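Local coordinates for interphotoreceptor retinoid-binding protein (Xenopus laevis, PDB 1J7X), which probably carries retinoids through the matrix between photoreceptors and the pigment epithelium, as one functional unit of the larger binding protein, at residues Val4-Val7 and Leu8-Cys12; Asp45-Ala48 and Lys49-Glu53. All blocks are in the same frame, centred on the assembly; numbering follows the deposited sequence.

The chain opens with helix 2-18, and contact 1 is one stretch of it, with V4-V7 running straight on into L8-C12. After helix 25-31 comes helix 43-58, where contact 2 joins D45-A48 to K49-E53 in the same local way. Neither contact closes a loop; each is a run of nine residues within one helix, its partners about one turn apart. They follow in series, without nesting or crossing. The centres of contact 1 and contact 2 lie about 12 Å apart. Apolar side chains bridge the gap. V4 and V7 pack on I46, while V7 and L11 pack on L50. The two helices of the N-terminal region are thus tied together, on the same side of the chain's centre.

Contact 1: Val4-Val7 and Leu8-Cys12; sequences VTHV and LHQLC
H6 and Q10 stand one turn apart on helix 2-18, and the NE2 end of the Q10 amide comes over one face of the H6 ring. This is an i to i+4 side-chain pair on a regular alpha-helix. The backbone beneath it is held by L8 N to V4 O, H9 N to T5 O and L11 N to V7 O. The L11 N to V7 O bond is 2.9 Å long.

The Q10 side chain can be followed outward. CB sits 3.7 Å from H6 O. CG leaves anti to the carbonyl carbon (chi1 -70°), which brings it back along the helix to 3.3 Å from the same H6 O. The chain runs on extended, with Q10 CD 3.9 Å from H6 O. Q10 NE2 is displaced toward the rim of the H6 ring, and the ring and amide planes are 69° apart. The same NE2 makes a weak bond to H6 O at 3.4 Å. Q10 N also bonds weakly to this oxygen, so H6 O has two loose donors.

Outside the helix, G250 O accepts a hydrogen bond from Q10 NE2 and a weak one from H6 NE2. H6 NE2 also bonds weakly to D251. With an alanine in place of H6, Q10 NE2 would probably lose the ring face it lies over, and the loop at G250 and D251 its imidazole partner. On another side of the helix, V4 and L8 touch Y37. The nearest ring atom to the Q10 amide nitrogen is H6 NE2, which lies 3.1 Å from Q10 NE2 without hydrogen bonding to it.

Contact 2: Asp45-Ala48 and Lys49-Glu53; sequences DIAA and KLNYE
A47 O accepts a short hydrogen bond from the backbone N of N51, 2.7 Å from N51 N. The side chain of N51 crowds the same oxygen, with N51 CB 3.0 Å from A47 O. K49 N bonds to D45 O at the same length of 2.7 Å. L50 N to I46 O and Y52 N to A48 O complete this run of i to i+4 bonds in helix 43-58.

I46 and L50 carry the apolar side of the turn. Their side chains lie side by side and point the same way. I46 CG2 touches L50 CD1 at 3.8 Å. The branch of I46 that does this stands anti to its own amide nitrogen, while CG1 is turned beside that nitrogen. L50 CD1 also lies 3.7 Å from I46 O, so this methyl touches both the carbonyl oxygen and the CG2 of I46.

K49 heads off elsewhere. Its chain bends at chi2 (58°) and brings K49 NZ to 4.0 Å from E53 OE1, a long salt bridge one turn on.

The helix start is close by, where S42 OG hydrogen-bonds to D45 N. D45 and I46 rest on V40, and L50 on Y37. I46 and L50 also meet helix 2-18, while L50 and N51 reach strand 64-67, so helix 43-58 packs against both that helix and that strand.

Contact 1: Val4-Val7 and Leu8-Cys12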
ATOM      1  N   VAL A   4      14.892 -29.535 -12.515  1.00 37.18           N
ATOM      2  CA  VAL A   4      15.179 -28.188 -12.929  1.00 39.62           C
ATOM      3  C   VAL A   4      14.336 -27.788 -14.130  1.00 39.65           C
ATOM      4  O   VAL A   4      13.742 -26.709 -14.170  1.00 39.11           O
ATOM      5  CB  VAL A   4      16.684 -28.019 -13.300  1.00 40.82           C
ATOM      6  CG1 VAL A   4      16.968 -26.662 -13.737  1.00 44.44           C
ATOM      7  CG2 VAL A   4      17.590 -28.380 -12.120  1.00 43.72           C
ATOM      8  N   THR A   5      14.248 -28.652 -15.140  1.00 39.84           N
ATOM      9  CA  THR A   5      13.455 -28.273 -16.305  1.00 40.44           C
ATOM     10  C   THR A   5      11.952 -28.210 -15.933  1.00 38.30           C
ATOM     11  O   THR A   5      11.164 -27.478 -16.506  1.00 40.22           O
ATOM     12  CB  THR A   5      13.750 -29.180 -17.519  1.00 41.13           C
ATOM     13  OG1 THR A   5      13.161 -30.489 -17.370  1.00 48.55           O
ATOM     14  CG2 THR A   5      15.207 -29.445 -17.591  1.00 40.35           C
ATOM     15  N   HIS A   6      11.573 -28.977 -14.958  1.00 36.48           N
ATOM     16  CA  HIS A   6      10.178 -29.031 -14.534  1.00 35.21           C
ATOM     17  C   HIS A   6       9.798 -27.635 -13.995  1.00 32.76           C
ATOM     18  O   HIS A   6       8.780 -27.049 -14.382  1.00 31.54           O
ATOM     19  CB  HIS A   6      10.014 -30.091 -13.468  1.00 36.31           C
ATOM     20  CG  HIS A   6       8.590 -30.340 -13.064  1.00 40.09           C
ATOM     21  ND1 HIS A   6       7.617 -30.714 -13.969  1.00 44.93           N
ATOM     22  CD2 HIS A   6       7.975 -30.292 -11.859  1.00 43.94           C
ATOM     23  CE1 HIS A   6       6.477 -30.913 -13.338  1.00 48.31           C
ATOM     24  NE2 HIS A   6       6.657 -30.645 -12.056  1.00 44.44           N
ATOM     25  N   VAL A   7      10.681 -27.084 -13.161  1.00 29.24           N
ATOM     26  CA  VAL A   7      10.425 -25.765 -12.604  1.00 28.60           C
ATOM     27  C   VAL A   7      10.549 -24.719 -13.663  1.00 28.34           C
ATOM     28  O   VAL A   7       9.736 -23.839 -13.738  1.00 27.09           O
ATOM     29  CB  VAL A   7      11.396 -25.432 -11.467  1.00 26.86           C
ATOM     30  CG1 VAL A   7      11.138 -24.007 -10.948  1.00 31.15           C
ATOM     31  CG2 VAL A   7      11.191 -26.383 -10.381  1.00 30.29           C
ATOM     32  N   LEU A   8      11.607 -24.820 -14.446  1.00 27.07           N
ATOM     33  CA  LEU A   8      11.867 -23.846 -15.484  1.00 27.88           C
ATOM     34  C   LEU A   8      10.762 -23.689 -16.393  1.00 24.87           C
ATOM     35  O   LEU A   8      10.328 -22.541 -16.713  1.00 27.57           O
ATOM     36  CB  LEU A   8      13.219 -24.204 -16.165  1.00 28.55           C
ATOM     37  CG  LEU A   8      13.609 -23.281 -17.315  1.00 33.97           C
ATOM     38  CD1 LEU A   8      13.890 -21.885 -16.824  1.00 36.21           C
ATOM     39  CD2 LEU A   8      14.920 -23.933 -17.926  1.00 36.15           C
ATOM     40  N   HIS A   9      10.184 -24.806 -16.873  1.00 25.34           N
ATOM     41  CA  HIS A   9       9.107 -24.759 -17.857  1.00 24.53           C
ATOM     42  C   HIS A   9       7.859 -24.041 -17.256  1.00 24.74           C
ATOM     43  O   HIS A   9       7.223 -23.235 -17.847  1.00 24.69           O
ATOM     44  CB  HIS A   9       8.724 -26.229 -18.301  1.00 24.89           C
ATOM     45  CG  HIS A   9       7.715 -26.303 -19.385  1.00 25.98           C
ATOM     46  ND1 HIS A   9       6.532 -26.987 -19.249  1.00 36.85           N
ATOM     47  CD2 HIS A   9       7.617 -25.632 -20.543  1.00 30.25           C
ATOM     48  CE1 HIS A   9       5.783 -26.780 -20.313  1.00 34.33           C
ATOM     49  NE2 HIS A   9       6.439 -25.991 -21.136  1.00 33.33           N
ATOM     50  N   GLN A  10       7.535 -24.390 -16.037  1.00 24.81           N
ATOM     51  CA  GLN A  10       6.359 -23.810 -15.426  1.00 26.20           C
ATOM     52  C   GLN A  10       6.635 -22.291 -15.236  1.00 24.90           C
ATOM     53  O   GLN A  10       5.752 -21.440 -15.503  1.00 28.25           O
ATOM     54  CB  GLN A  10       6.118 -24.515 -14.123  1.00 28.02           C
ATOM     55  CG  GLN A  10       5.634 -25.971 -14.193  1.00 30.12           C
ATOM     56  CD  GLN A  10       5.288 -26.610 -12.803  1.00 27.94           C
ATOM     57  OE1 GLN A  10       4.395 -26.115 -12.063  1.00 35.17           O
ATOM     58  NE2 GLN A  10       6.041 -27.643 -12.429  1.00 29.51           N
ATOM     59  N   LEU A  11       7.821 -21.988 -14.754  1.00 23.45           N
ATOM     60  CA  LEU A  11       8.199 -20.548 -14.498  1.00 24.77           C
ATOM     61  C   LEU A  11       8.021 -19.674 -15.701  1.00 25.75           C
ATOM     62  O   LEU A  11       7.295 -18.638 -15.720  1.00 24.15           O
ATOM     63  CB  LEU A  11       9.612 -20.450 -13.953  1.00 23.85           C
ATOM     64  CG  LEU A  11      10.147 -19.041 -13.804  1.00 22.90           C
ATOM     65  CD1 LEU A  11       9.312 -18.276 -12.805  1.00 25.35           C
ATOM     66  CD2 LEU A  11      11.590 -19.040 -13.420  1.00 23.04           C
ATOM     67  N   CYS A  12       8.602 -20.109 -16.816  1.00 25.47           N
ATOM     68  CA  CYS A  12       8.462 -19.319 -18.020  1.00 27.26           C
ATOM     69  C   CYS A  12       7.023 -19.143 -18.441  1.00 28.19           C
ATOM     70  O   CYS A  12       6.672 -18.075 -18.906  1.00 30.71           O
ATOM     71  CB  CYS A  12       9.272 -19.991 -19.161  1.00 28.34           C
ATOM     72  SG  CYS A  12      11.002 -19.728 -18.908  1.00 31.76           S
TER

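Contact 2: Asp45-Ala48 and Lys49-Glu53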
ATOM      1  N   ASP A  45      18.640 -24.681  -4.033  1.00 36.32           N
ATOM      2  CA  ASP A  45      19.588 -24.182  -5.012  1.00 35.63           C
ATOM      3  C   ASP A  45      18.867 -23.612  -6.206  1.00 33.14           C
ATOM      4  O   ASP A  45      19.269 -22.545  -6.707  1.00 32.17           O
ATOM      5  CB  ASP A  45      20.490 -25.281  -5.481  1.00 34.14           C
ATOM      6  CG  ASP A  45      21.243 -25.966  -4.351  1.00 41.52           C
ATOM      7  OD1 ASP A  45      21.698 -25.291  -3.388  1.00 43.91           O
ATOM      8  OD2 ASP A  45      21.483 -27.210  -4.440  1.00 47.50           O
ATOM      9  N   ILE A  46      17.824 -24.324  -6.664  1.00 32.82           N
ATOM     10  CA  ILE A  46      17.022 -23.812  -7.771  1.00 32.36           C
ATOM     11  C   ILE A  46      16.417 -22.454  -7.478  1.00 31.04           C
ATOM     12  O   ILE A  46      16.499 -21.531  -8.276  1.00 26.64           O
ATOM     13  CB  ILE A  46      15.919 -24.794  -8.119  1.00 32.67           C
ATOM     14  CG1 ILE A  46      16.547 -26.015  -8.794  1.00 38.02           C
ATOM     15  CG2 ILE A  46      14.981 -24.226  -9.047  1.00 31.85           C
ATOM     16  CD1 ILE A  46      17.679 -26.675  -8.042  1.00 46.07           C
ATOM     17  N   ALA A  47      15.831 -22.315  -6.320  1.00 29.23           N
ATOM     18  CA  ALA A  47      15.242 -21.032  -5.953  1.00 30.36           C
ATOM     19  C   ALA A  47      16.328 -19.916  -5.932  1.00 28.92           C
ATOM     20  O   ALA A  47      16.230 -18.831  -6.567  1.00 28.86           O
ATOM     21  CB  ALA A  47      14.569 -21.147  -4.592  1.00 29.46           C
ATOM     22  N   ALA A  48      17.435 -20.220  -5.270  1.00 29.73           N
ATOM     23  CA  ALA A  48      18.501 -19.247  -5.183  1.00 28.14           C
ATOM     24  C   ALA A  48      19.086 -18.861  -6.523  1.00 28.32           C
ATOM     25  O   ALA A  48      19.304 -17.698  -6.843  1.00 27.22           O
ATOM     26  CB  ALA A  48      19.595 -19.695  -4.204  1.00 29.20           C
ATOM     27  N   LYS A  49      19.305 -19.878  -7.374  1.00 25.94           N
ATOM     28  CA  LYS A  49      19.855 -19.564  -8.647  1.00 25.45           C
ATOM     29  C   LYS A  49      18.916 -18.714  -9.514  1.00 23.72           C
ATOM     30  O   LYS A  49      19.359 -17.811 -10.176  1.00 23.05           O
ATOM     31  CB  LYS A  49      20.162 -20.911  -9.375  1.00 26.85           C
ATOM     32  CG  LYS A  49      20.735 -20.741 -10.745  1.00 31.38           C
ATOM     33  CD  LYS A  49      22.017 -19.951 -10.799  1.00 35.47           C
ATOM     34  CE  LYS A  49      22.601 -19.794 -12.209  1.00 40.87           C
ATOM     35  NZ  LYS A  49      23.697 -18.716 -12.274  1.00 34.43           N
ATOM     36  N   LEU A  50      17.655 -19.163  -9.653  1.00 23.47           N
ATOM     37  CA  LEU A  50      16.689 -18.451 -10.418  1.00 20.26           C
ATOM     38  C   LEU A  50      16.402 -17.074  -9.818  1.00 19.62           C
ATOM     39  O   LEU A  50      16.266 -16.128 -10.615  1.00 21.95           O
ATOM     40  CB  LEU A  50      15.412 -19.200 -10.599  1.00 20.56           C
ATOM     41  CG  LEU A  50      15.612 -20.403 -11.547  1.00 24.00           C
ATOM     42  CD1 LEU A  50      14.446 -21.359 -11.409  1.00 27.85           C
ATOM     43  CD2 LEU A  50      15.683 -19.834 -12.925  1.00 26.62           C
ATOM     44  N   ASN A  51      16.430 -16.935  -8.495  1.00 20.60           N
ATOM     45  CA  ASN A  51      16.199 -15.664  -7.827  1.00 18.94           C
ATOM     46  C   ASN A  51      17.337 -14.690  -8.171  1.00 21.89           C
ATOM     47  O   ASN A  51      17.081 -13.502  -8.537  1.00 23.70           O
ATOM     48  CB  ASN A  51      16.076 -15.795  -6.332  1.00 19.94           C
ATOM     49  CG  ASN A  51      14.751 -16.261  -5.912  1.00 15.45           C
ATOM     50  OD1 ASN A  51      14.613 -16.860  -4.815  1.00 23.41           O
ATOM     51  ND2 ASN A  51      13.745 -15.861  -6.644  1.00 16.86           N
ATOM     52  N   TYR A  52      18.561 -15.194  -8.209  1.00 21.98           N
ATOM     53  CA  TYR A  52      19.713 -14.265  -8.551  1.00 24.15           C
ATOM     54  C   TYR A  52      19.638 -13.823  -9.962  1.00 24.17           C
ATOM     55  O   TYR A  52      19.821 -12.630 -10.330  1.00 24.37           O
ATOM     56  CB  TYR A  52      21.055 -14.989  -8.382  1.00 25.18           C
ATOM     57  CG  TYR A  52      22.231 -13.995  -8.212  1.00 29.75           C
ATOM     58  CD1 TYR A  52      22.288 -13.191  -7.045  1.00 36.33           C
ATOM     59  CD2 TYR A  52      23.218 -13.904  -9.101  1.00 37.27           C
ATOM     60  CE1 TYR A  52      23.351 -12.287  -6.776  1.00 36.52           C
ATOM     61  CE2 TYR A  52      24.283 -13.000  -8.889  1.00 34.62           C
ATOM     62  CZ  TYR A  52      24.325 -12.158  -7.729  1.00 36.01           C
ATOM     63  OH  TYR A  52      25.431 -11.262  -7.365  1.00 32.18           O
ATOM     64  N   GLU A  53      19.309 -14.777 -10.848  1.00 23.16           N
ATOM     65  CA  GLU A  53      19.142 -14.447 -12.245  1.00 25.77           C
ATOM     66  C   GLU A  53      17.964 -13.547 -12.490  1.00 26.00           C
ATOM     67  O   GLU A  53      18.080 -12.530 -13.176  1.00 23.40           O
ATOM     68  CB  GLU A  53      19.060 -15.722 -13.087  1.00 27.29           C
ATOM     69  CG  GLU A  53      19.558 -15.493 -14.499  1.00 37.92           C
ATOM     70  CD  GLU A  53      21.000 -14.954 -14.513  1.00 40.11           C
ATOM     71  OE1 GLU A  53      21.831 -15.516 -13.769  1.00 44.51           O
ATOM     72  OE2 GLU A  53      21.235 -13.949 -15.255  1.00 46.67           O
TER